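Side-chain contacts in NDP-N-acetyl-D-galactosaminuronic acid dehydrogenase (Methanosarcina mazei Go1, PDB 3G79), which probably catalyses the two-step, NAD-dependent oxidation of UDP-N-acetyl-D-mannosamine to UDP-N-acetyl-D-mannosaminuronate: residues A125-D128 / G129-V133; Y136-P139 / G140-V143; E155-A158 / K159-E163; G167-A170 / G171-F174. One frame throughout, in Å; residues are numbered along the deposited sequence.

Contact 1: A125-D128 / G129-V133; sequences ALID and GIRNV
I127 and R131 are one helical turn apart and run alongside each other in one direction, so the methyl end of the isoleucine comes up against the flat end of the arginine. CD1 of I127 sits over one face of the R131 guanidinium, displaced toward its rim, and is 3.3 Å from R131 CZ, which is tight. The arginine chain leaves with CG beside its own backbone N (chi1 -72°) and bends at chi2, and this folds the head back over I127. D128 approaches the same group differently, at its edge and near its plane: D128 OD1 and R131 NH2 form a long salt bridge of 3.5 Å. The carboxylate and guanidinium planes are 61° apart, and OD1 is the one oxygen of D128 within salt-bridge distance.

On the buried side of the helix L126 and I130 meet slantwise, L126 CG lying 3.8 Å from I130 CD1. I130 CG1 also rests 3.3 Å from L126 O, whose carbonyl takes the N-H of I130 in its own plane, I130 N to L126 O being 3.1 Å. I130 goes on to L107 of strand 104-107, and the helix as a whole packs on helix 154-166.

The helix is thus two-sided: L126 and I130 turn inward, while I127, D128 and R131 lie on the outer side. Through its single, distant oxygen the ion pair probably adds modest electrostatic attraction; the I127 methyl covers part of one guanidinium face, while the salt bridge uses the edge.

Contact 2: Y136-P139 / G140-V143; sequences YLKP and GMLV
M141 reaches back across the turn toward K138 and L137, and its side chain can be followed atom by atom. M141 CB starts 3.3 Å from K138 O and 3.8 Å from L137 CD1. CG stands beside the methionine's own backbone N (chi1 -61°); there M141 CG lies close on K138 O, at 3.0 Å, and then the chain passes K138 CB. The sulfur comes next, M141 SD being 3.8 Å from K138 N. The chain bends at chi2 and chi3, and M141 CE ends beside the leucine, 3.4 Å from L137 CD1. The exact place of CE is doubtful, because the model brings it too near the backbone of L137 and K138. Methionine and leucine run past each other in opposite directions, and L137 CD1 also touches V143 CG2 at 3.6 Å, so this one methyl joins the turn to the first residues of the strand.

The backbone closes the turn with one hydrogen bond, M141 N to K138 O at 3.3 Å, in which the donor stands above the carbonyl plane. G140 takes a positive phi of 83°, a conformation in which glycine is at home.

K138 to M141 is a type II beta turn with glycine in its third position. It links helix 124-136 to strand 142-145, where L142 and V143 enter the sheet between strands 104-107 and 175-178, in its parallel part, as expected of the helix-to-strand return in a beta-alpha-beta crossover of a Rossmann-type NAD-binding domain.

Contact 3: E155-A158 / K159-E163; sequences EGMA and KQILE
E155 and K159 supply the charged part of this helical turn. The lysine chain bends at chi3 and chi4 and crosses the glutamate at a slant, bringing K159 NZ to within 2.8 Å of E155 OE1. This is a salt bridge, though as a hydrogen bond it is weak. In E155 the bend at chi2 (-91°) turns OE1 toward K159, whose long chain reaches back along the helix to meet it.

Backbone hydrogen bonds form the second group. Q160 N reaches G156 O at 3.2 Å with a nearly straight N-H (167°), and L162 N reaches A158 O at 3.0 Å; both donors lie in the plane of the carbonyl they use. I161 N bonds to M157 O at 3.0 Å, tilted somewhat out of that plane. Their acceptors lie in 155-158, where the helix also makes a wider, pi-type turn.

Apolar contact is slight. M157 CE only grazes I161 CD1 at 4.3 Å, and most of I161 is turned to other partners.

Those partners place the helix. I161 and L162 lie against I130 of helix 124-136; I161 also touches R131, and L162 also touches V133. L162 meets F174 as well, and K159 leans on A170, both in the loop that leads to strand 175-178. Helix 154-166 thereby lies alongside helix 124-136, as the crossover from strand 142-145 to strand 175-178.

Contact 4: G167-A170 / G171-F174; sequences GLKA and GEDF
K169 and D173 bind each other twice in a tight loop that forms the helix-to-strand return of a beta-alpha-beta crossover, between helix 154-166 and strand 175-178 of the Rossmann-type domain. The hydrogen bonds come first. K169 N donates to D173 OD1 at 2.8 Å, the oxygen using its anti lone pair, while D173 N donates to K169 O, also at 2.8 Å. That carbonyl is shared further: E172 N and F174 N both point to it in weak bonds, so three amides gather round one oxygen. Within the turn, G171 N bonds to F174 O, with G171 at a positive phi (93°). The other oxygen of the aspartate, OD2, forms a salt bridge with K7, which makes D173 a link to the N-terminal helix.

Charged side chains also meet. E172 runs beside K169, and E172 OE2 packs on K169 CB at 3.7 Å, but the charged ends, K169 NZ and E172 OE2, stay 6.0 Å apart.

Apolar and aromatic contacts gather at F174. Its CG stands between the backbone N and the carbonyl carbon (chi1 64°), which folds the ring back beneath A170. A170 CA makes a CH-pi contact over the ring face, 3.8 Å from its centroid, and A170 CB meets F174 CZ at 3.6 Å. L168 CB lies 4.1 Å from F174 CD2. A polar atom borders the ring too: L168 O is at its edge, 3.8 Å from F174 CE2.

How the contacts relate
From the N terminus the four contacts follow one another in series, and none nests in or crosses another. Contact 1 lies within helix 124-136 and closes no loop; contact 2 closes the turn from that helix into strand 142-145. Contact 3 is again within a helix, 154-166, and contact 4 closes the loop leading from it to strand 175-178. The two helical contacts pack side by side, with centres about 11 Å apart, and V133 of contact 1 reaches V143 of contact 2. The two loops meet through G140 N and D173 O, a probable hydrogen bond of 2.7 Å, and E163 OE2 of contact 3 makes another to A170 N of contact 4 at 2.8 Å.

Contact 1: A125-D128 / G129-V133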
loop_
_atom_site.group_PDB
_atom_site.type_symbol
_atom_site.label_atom_id
_atom_site.label_comp_id
_atom_site.label_asym_id
_atom_site.label_seq_id
_atom_site.Cartn_x
_atom_site.Cartn_y
_atom_site.Cartn_z
ATOM N N ALA A 125 35.726 -1.801 -2.897
ATOM C CA ALA A 125 35.977 -1.811 -4.328
ATOM C C ALA A 125 35.314 -0.620 -5.060
ATOM O O ALA A 125 35.875 -0.111 -6.072
ATOM C CB ALA A 125 35.518 -3.133 -4.950
ATOM N N LEU A 126 34.149 -0.181 -4.563
ATOM C CA LEU A 126 33.403 0.922 -5.200
ATOM C C LEU A 126 34.186 2.171 -4.982
ATOM O O LEU A 126 34.420 2.942 -5.913
ATOM C CB LEU A 126 32.000 1.127 -4.587
ATOM C CG LEU A 126 31.331 2.464 -4.930
ATOM C CD1 LEU A 126 31.112 2.536 -6.464
ATOM C CD2 LEU A 126 30.051 2.741 -4.128
ATOM N N ILE A 127 34.612 2.370 -3.738
ATOM C CA ILE A 127 35.327 3.582 -3.432
ATOM C C ILE A 127 36.685 3.565 -4.128
ATOM O O ILE A 127 37.175 4.608 -4.536
ATOM C CB ILE A 127 35.459 3.898 -1.928
ATOM C CG1 ILE A 127 36.803 3.429 -1.420
ATOM C CG2 ILE A 127 34.304 3.395 -1.084
ATOM C CD1 ILE A 127 37.492 4.500 -0.639
ATOM N N ASP A 128 37.280 2.390 -4.295
ATOM C CA ASP A 128 38.506 2.315 -5.069
ATOM C C ASP A 128 38.279 2.822 -6.483
ATOM O O ASP A 128 39.111 3.531 -7.017
ATOM C CB ASP A 128 39.011 0.890 -5.134
ATOM C CG ASP A 128 39.996 0.566 -4.035
ATOM O OD1 ASP A 128 39.782 0.994 -2.862
ATOM O OD2 ASP A 128 40.985 -0.126 -4.369
ATOM N N GLY A 129 37.139 2.451 -7.083
ATOM C CA GLY A 129 36.811 2.898 -8.443
ATOM C C GLY A 129 36.623 4.398 -8.575
ATOM O O GLY A 129 37.041 5.002 -9.547
ATOM N N ILE A 130 35.975 4.992 -7.584
ATOM C CA ILE A 130 35.684 6.408 -7.567
ATOM C C ILE A 130 37.008 7.143 -7.517
ATOM O O ILE A 130 37.254 8.045 -8.332
ATOM C CB ILE A 130 34.738 6.778 -6.380
ATOM C CG1 ILE A 130 33.417 6.030 -6.524
ATOM C CG2 ILE A 130 34.417 8.242 -6.393
ATOM C CD1 ILE A 130 32.515 6.050 -5.289
ATOM N N ARG A 131 37.867 6.750 -6.577
ATOM C CA ARG A 131 39.246 7.229 -6.536
ATOM C C ARG A 131 39.876 7.151 -7.935
ATOM O O ARG A 131 40.311 8.159 -8.489
ATOM C CB ARG A 131 40.059 6.453 -5.498
ATOM C CG ARG A 131 39.726 6.789 -3.997
ATOM C CD ARG A 131 40.979 6.707 -3.065
ATOM N NE ARG A 131 40.732 6.504 -1.627
ATOM C CZ ARG A 131 40.665 5.303 -1.037
ATOM N NH1 ARG A 131 40.484 5.201 0.284
ATOM N NH2 ARG A 131 40.773 4.178 -1.761
ATOM N N ASN A 132 39.894 5.982 -8.558
ATOM C CA ASN A 132 40.480 5.931 -9.894
ATOM C C ASN A 132 39.881 6.949 -10.851
ATOM O O ASN A 132 40.622 7.669 -11.559
ATOM C CB ASN A 132 40.395 4.550 -10.484
ATOM C CG ASN A 132 41.580 3.699 -10.118
ATOM O OD1 ASN A 132 41.462 2.488 -10.122
ATOM N ND2 ASN A 132 42.740 4.320 -9.817
ATOM N N VAL A 133 38.543 7.010 -10.876
ATOM C CA VAL A 133 37.854 8.088 -11.582
ATOM C C VAL A 133 38.356 9.498 -11.187
ATOM O O VAL A 133 38.823 10.255 -12.053
ATOM C CB VAL A 133 36.333 7.956 -11.449
ATOM C CG1 VAL A 133 35.605 9.183 -12.042
ATOM C CG2 VAL A 133 35.919 6.719 -12.155
#

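Contact 2: Y136-P139 / G140-V143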
loop_
_atom_site.group_PDB
_atom_site.type_symbol
_atom_site.label_atom_id
_atom_site.label_comp_id
_atom_site.label_asym_id
_atom_site.label_seq_id
_atom_site.Cartn_x
_atom_site.Cartn_y
_atom_site.Cartn_z
ATOM N N TYR A 136 41.665 10.630 -12.523
ATOM C CA TYR A 136 41.898 10.943 -13.944
ATOM C C TYR A 136 40.836 11.896 -14.531
ATOM O O TYR A 136 40.866 12.259 -15.717
ATOM C CB TYR A 136 42.082 9.655 -14.753
ATOM C CG TYR A 136 43.332 8.881 -14.392
ATOM C CD1 TYR A 136 44.608 9.358 -14.755
ATOM C CD2 TYR A 136 43.260 7.678 -13.680
ATOM C CE1 TYR A 136 45.777 8.662 -14.418
ATOM C CE2 TYR A 136 44.442 6.963 -13.337
ATOM C CZ TYR A 136 45.686 7.468 -13.714
ATOM O OH TYR A 136 46.842 6.799 -13.404
ATOM N N LEU A 137 39.947 12.335 -13.646
ATOM C CA LEU A 137 38.853 13.240 -13.993
ATOM C C LEU A 137 39.321 14.519 -14.705
ATOM O O LEU A 137 40.311 15.154 -14.283
ATOM C CB LEU A 137 38.036 13.592 -12.735
ATOM C CG LEU A 137 36.701 14.308 -12.931
ATOM C CD1 LEU A 137 35.746 13.466 -13.790
ATOM C CD2 LEU A 137 36.098 14.585 -11.580
ATOM N N LYS A 138 38.606 14.881 -15.781
ATOM C CA LYS A 138 38.879 16.092 -16.559
ATOM C C LYS A 138 37.628 16.962 -16.608
ATOM O O LYS A 138 36.546 16.471 -16.427
ATOM C CB LYS A 138 39.373 15.754 -17.971
ATOM C CG LYS A 138 40.671 14.935 -18.008
ATOM C CD LYS A 138 41.969 15.750 -18.162
ATOM C CE LYS A 138 42.671 16.022 -16.823
ATOM N NZ LYS A 138 44.166 16.001 -16.924
ATOM N N PRO A 139 37.785 18.272 -16.823
ATOM C CA PRO A 139 36.664 19.215 -16.917
ATOM C C PRO A 139 35.649 18.814 -17.974
ATOM O O PRO A 139 36.045 18.438 -19.080
ATOM C CB PRO A 139 37.351 20.502 -17.380
ATOM C CG PRO A 139 38.763 20.392 -16.815
ATOM C CD PRO A 139 39.104 18.952 -16.760
ATOM N N GLY A 140 34.360 18.922 -17.657
ATOM C CA GLY A 140 33.317 18.560 -18.601
ATOM C C GLY A 140 32.934 17.085 -18.708
ATOM O O GLY A 140 31.927 16.735 -19.305
ATOM N N MET A 141 33.742 16.214 -18.143
ATOM C CA MET A 141 33.364 14.818 -18.053
ATOM C C MET A 141 32.078 14.626 -17.228
ATOM O O MET A 141 31.788 15.425 -16.317
ATOM C CB MET A 141 34.503 14.053 -17.385
ATOM C CG MET A 141 35.809 14.144 -18.177
ATOM S SD MET A 141 36.744 12.612 -18.161
ATOM C CE MET A 141 37.443 12.649 -16.561
ATOM N N LEU A 142 31.331 13.564 -17.520
ATOM C CA LEU A 142 30.216 13.156 -16.654
ATOM C C LEU A 142 30.541 11.837 -15.919
ATOM O O LEU A 142 30.958 10.875 -16.543
ATOM C CB LEU A 142 28.878 13.033 -17.415
ATOM C CG LEU A 142 27.815 12.178 -16.693
ATOM C CD1 LEU A 142 27.004 13.054 -15.734
ATOM C CD2 LEU A 142 26.837 11.425 -17.676
ATOM N N VAL A 143 30.311 11.818 -14.606
ATOM C CA VAL A 143 30.514 10.630 -13.803
ATOM C C VAL A 143 29.168 10.155 -13.321
ATOM O O VAL A 143 28.331 10.953 -12.853
ATOM C CB VAL A 143 31.458 10.944 -12.587
ATOM C CG1 VAL A 143 31.709 9.731 -11.764
ATOM C CG2 VAL A 143 32.797 11.503 -13.066
#

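Contact 3: E155-A158 / K159-E163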
loop_
_atom_site.group_PDB
_atom_site.type_symbol
_atom_site.label_atom_id
_atom_site.label_comp_id
_atom_site.label_asym_id
_atom_site.label_seq_id
_atom_site.Cartn_x
_atom_site.Cartn_y
_atom_site.Cartn_z
ATOM N N GLU A 155 26.070 13.041 -3.053
ATOM C CA GLU A 155 26.389 14.413 -2.622
ATOM C C GLU A 155 27.385 14.397 -1.462
ATOM O O GLU A 155 27.971 15.417 -1.130
ATOM C CB GLU A 155 25.133 15.162 -2.162
ATOM C CG GLU A 155 24.012 15.262 -3.182
ATOM C CD GLU A 155 24.100 16.494 -4.036
ATOM O OE1 GLU A 155 25.101 17.243 -3.892
ATOM O OE2 GLU A 155 23.186 16.725 -4.864
ATOM N N GLY A 156 27.556 13.245 -0.833
ATOM C CA GLY A 156 28.476 13.114 0.274
ATOM C C GLY A 156 29.801 12.554 -0.186
ATOM O O GLY A 156 30.578 13.257 -0.798
ATOM N N MET A 157 30.061 11.281 0.076
ATOM C CA MET A 157 31.423 10.804 -0.111
ATOM C C MET A 157 31.841 10.649 -1.552
ATOM O O MET A 157 33.019 10.791 -1.864
ATOM C CB MET A 157 31.783 9.552 0.727
ATOM C CG MET A 157 30.868 8.349 0.663
ATOM S SD MET A 157 31.838 6.795 0.788
ATOM C CE MET A 157 31.762 6.419 -0.980
ATOM N N ALA A 158 30.881 10.390 -2.428
ATOM C CA ALA A 158 31.204 10.213 -3.823
ATOM C C ALA A 158 31.840 11.499 -4.302
ATOM O O ALA A 158 32.983 11.458 -4.724
ATOM C CB ALA A 158 29.990 9.836 -4.633
ATOM N N LYS A 159 31.174 12.639 -4.147
ATOM C CA LYS A 159 31.798 13.909 -4.577
ATOM C C LYS A 159 33.094 14.331 -3.812
ATOM O O LYS A 159 33.991 14.912 -4.405
ATOM C CB LYS A 159 30.778 15.047 -4.642
ATOM C CG LYS A 159 30.886 16.064 -3.541
ATOM C CD LYS A 159 29.555 16.719 -3.240
ATOM C CE LYS A 159 29.229 17.831 -4.210
ATOM N NZ LYS A 159 27.818 17.647 -4.641
ATOM N N GLN A 160 33.178 14.067 -2.508
ATOM C CA GLN A 160 34.387 14.342 -1.745
ATOM C C GLN A 160 35.602 13.636 -2.392
ATOM O O GLN A 160 36.539 14.278 -2.815
ATOM C CB GLN A 160 34.198 13.948 -0.273
ATOM C CG GLN A 160 33.917 15.119 0.695
ATOM C CD GLN A 160 32.419 15.381 1.001
ATOM O OE1 GLN A 160 32.020 15.439 2.173
ATOM N NE2 GLN A 160 31.602 15.556 -0.046
ATOM N N ILE A 161 35.562 12.319 -2.506
ATOM C CA ILE A 161 36.566 11.589 -3.270
ATOM C C ILE A 161 36.814 12.171 -4.671
ATOM O O ILE A 161 37.962 12.396 -5.078
ATOM C CB ILE A 161 36.198 10.085 -3.419
ATOM C CG1 ILE A 161 36.075 9.427 -2.051
ATOM C CG2 ILE A 161 37.291 9.355 -4.157
ATOM C CD1 ILE A 161 35.567 7.985 -2.091
ATOM N N LEU A 162 35.754 12.380 -5.440
ATOM C CA LEU A 162 35.933 12.918 -6.777
ATOM C C LEU A 162 36.661 14.239 -6.672
ATOM O O LEU A 162 37.559 14.518 -7.473
ATOM C CB LEU A 162 34.597 13.101 -7.512
ATOM C CG LEU A 162 34.061 11.990 -8.437
ATOM C CD1 LEU A 162 35.156 11.020 -8.924
ATOM C CD2 LEU A 162 32.922 11.232 -7.796
ATOM N N GLU A 163 36.287 15.040 -5.677
ATOM C CA GLU A 163 36.825 16.385 -5.565
ATOM C C GLU A 163 38.238 16.419 -5.006
ATOM O O GLU A 163 39.041 17.206 -5.487
ATOM C CB GLU A 163 35.883 17.327 -4.809
ATOM C CG GLU A 163 34.580 17.571 -5.584
ATOM C CD GLU A 163 33.658 18.596 -4.954
ATOM O OE1 GLU A 163 33.718 18.827 -3.727
ATOM O OE2 GLU A 163 32.831 19.161 -5.685
#

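Contact 4: G167-A170 / G171-F174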
loop_
_atom_site.group_PDB
_atom_site.type_symbol
_atom_site.label_atom_id
_atom_site.label_comp_id
_atom_site.label_asym_id
_atom_site.label_seq_id
_atom_site.Cartn_x
_atom_site.Cartn_y
_atom_site.Cartn_z
ATOM N N GLY A 167 40.820 17.512 -7.685
ATOM C CA GLY A 167 40.942 18.918 -7.364
ATOM C C GLY A 167 40.034 19.803 -8.200
ATOM O O GLY A 167 40.413 20.937 -8.462
ATOM N N LEU A 168 38.859 19.310 -8.622
ATOM C CA LEU A 168 37.893 20.102 -9.403
ATOM C C LEU A 168 36.557 20.055 -8.677
ATOM O O LEU A 168 36.413 19.309 -7.730
ATOM C CB LEU A 168 37.680 19.536 -10.813
ATOM C CG LEU A 168 38.800 19.093 -11.776
ATOM C CD1 LEU A 168 38.269 18.015 -12.670
ATOM C CD2 LEU A 168 39.377 20.206 -12.637
ATOM N N LYS A 169 35.565 20.802 -9.145
ATOM C CA LYS A 169 34.315 20.913 -8.402
ATOM C C LYS A 169 33.152 20.278 -9.134
ATOM O O LYS A 169 32.948 20.519 -10.318
ATOM C CB LYS A 169 33.978 22.376 -8.093
ATOM C CG LYS A 169 34.988 23.067 -7.204
ATOM C CD LYS A 169 34.696 22.773 -5.767
ATOM C CE LYS A 169 35.785 23.324 -4.845
ATOM N NZ LYS A 169 35.513 22.938 -3.411
ATOM N N ALA A 170 32.382 19.481 -8.408
ATOM C CA ALA A 170 31.197 18.875 -8.957
ATOM C C ALA A 170 30.120 19.940 -9.197
ATOM O O ALA A 170 29.785 20.714 -8.327
ATOM C CB ALA A 170 30.694 17.794 -8.015
ATOM N N GLY A 171 29.580 19.978 -10.406
ATOM C CA GLY A 171 28.429 20.827 -10.677
ATOM C C GLY A 171 28.935 22.139 -11.182
ATOM O O GLY A 171 28.165 23.071 -11.421
ATOM N N GLU A 172 30.249 22.238 -11.304
ATOM C CA GLU A 172 30.834 23.380 -11.960
ATOM C C GLU A 172 31.768 22.825 -13.003
ATOM O O GLU A 172 31.549 23.038 -14.181
ATOM C CB GLU A 172 31.591 24.274 -10.982
ATOM C CG GLU A 172 30.870 24.621 -9.711
ATOM C CD GLU A 172 31.796 25.291 -8.725
ATOM O OE1 GLU A 172 32.720 26.004 -9.192
ATOM O OE2 GLU A 172 31.619 25.109 -7.487
ATOM N N ASP A 173 32.794 22.086 -12.574
ATOM C CA ASP A 173 33.795 21.548 -13.504
ATOM C C ASP A 173 33.381 20.260 -14.191
ATOM O O ASP A 173 33.735 20.031 -15.326
ATOM C CB ASP A 173 35.145 21.359 -12.799
ATOM C CG ASP A 173 35.720 22.664 -12.293
ATOM O OD1 ASP A 173 36.051 22.765 -11.089
ATOM O OD2 ASP A 173 35.831 23.602 -13.105
ATOM N N PHE A 174 32.661 19.396 -13.486
ATOM C CA PHE A 174 32.241 18.127 -14.044
ATOM C C PHE A 174 30.825 17.820 -13.570
ATOM O O PHE A 174 30.321 18.463 -12.621
ATOM C CB PHE A 174 33.250 17.022 -13.697
ATOM C CG PHE A 174 33.349 16.731 -12.224
ATOM C CD1 PHE A 174 32.489 15.811 -11.623
ATOM C CD2 PHE A 174 34.317 17.359 -11.437
ATOM C CE1 PHE A 174 32.566 15.512 -10.267
ATOM C CE2 PHE A 174 34.409 17.074 -10.058
ATOM C CZ PHE A 174 33.518 16.139 -9.474
#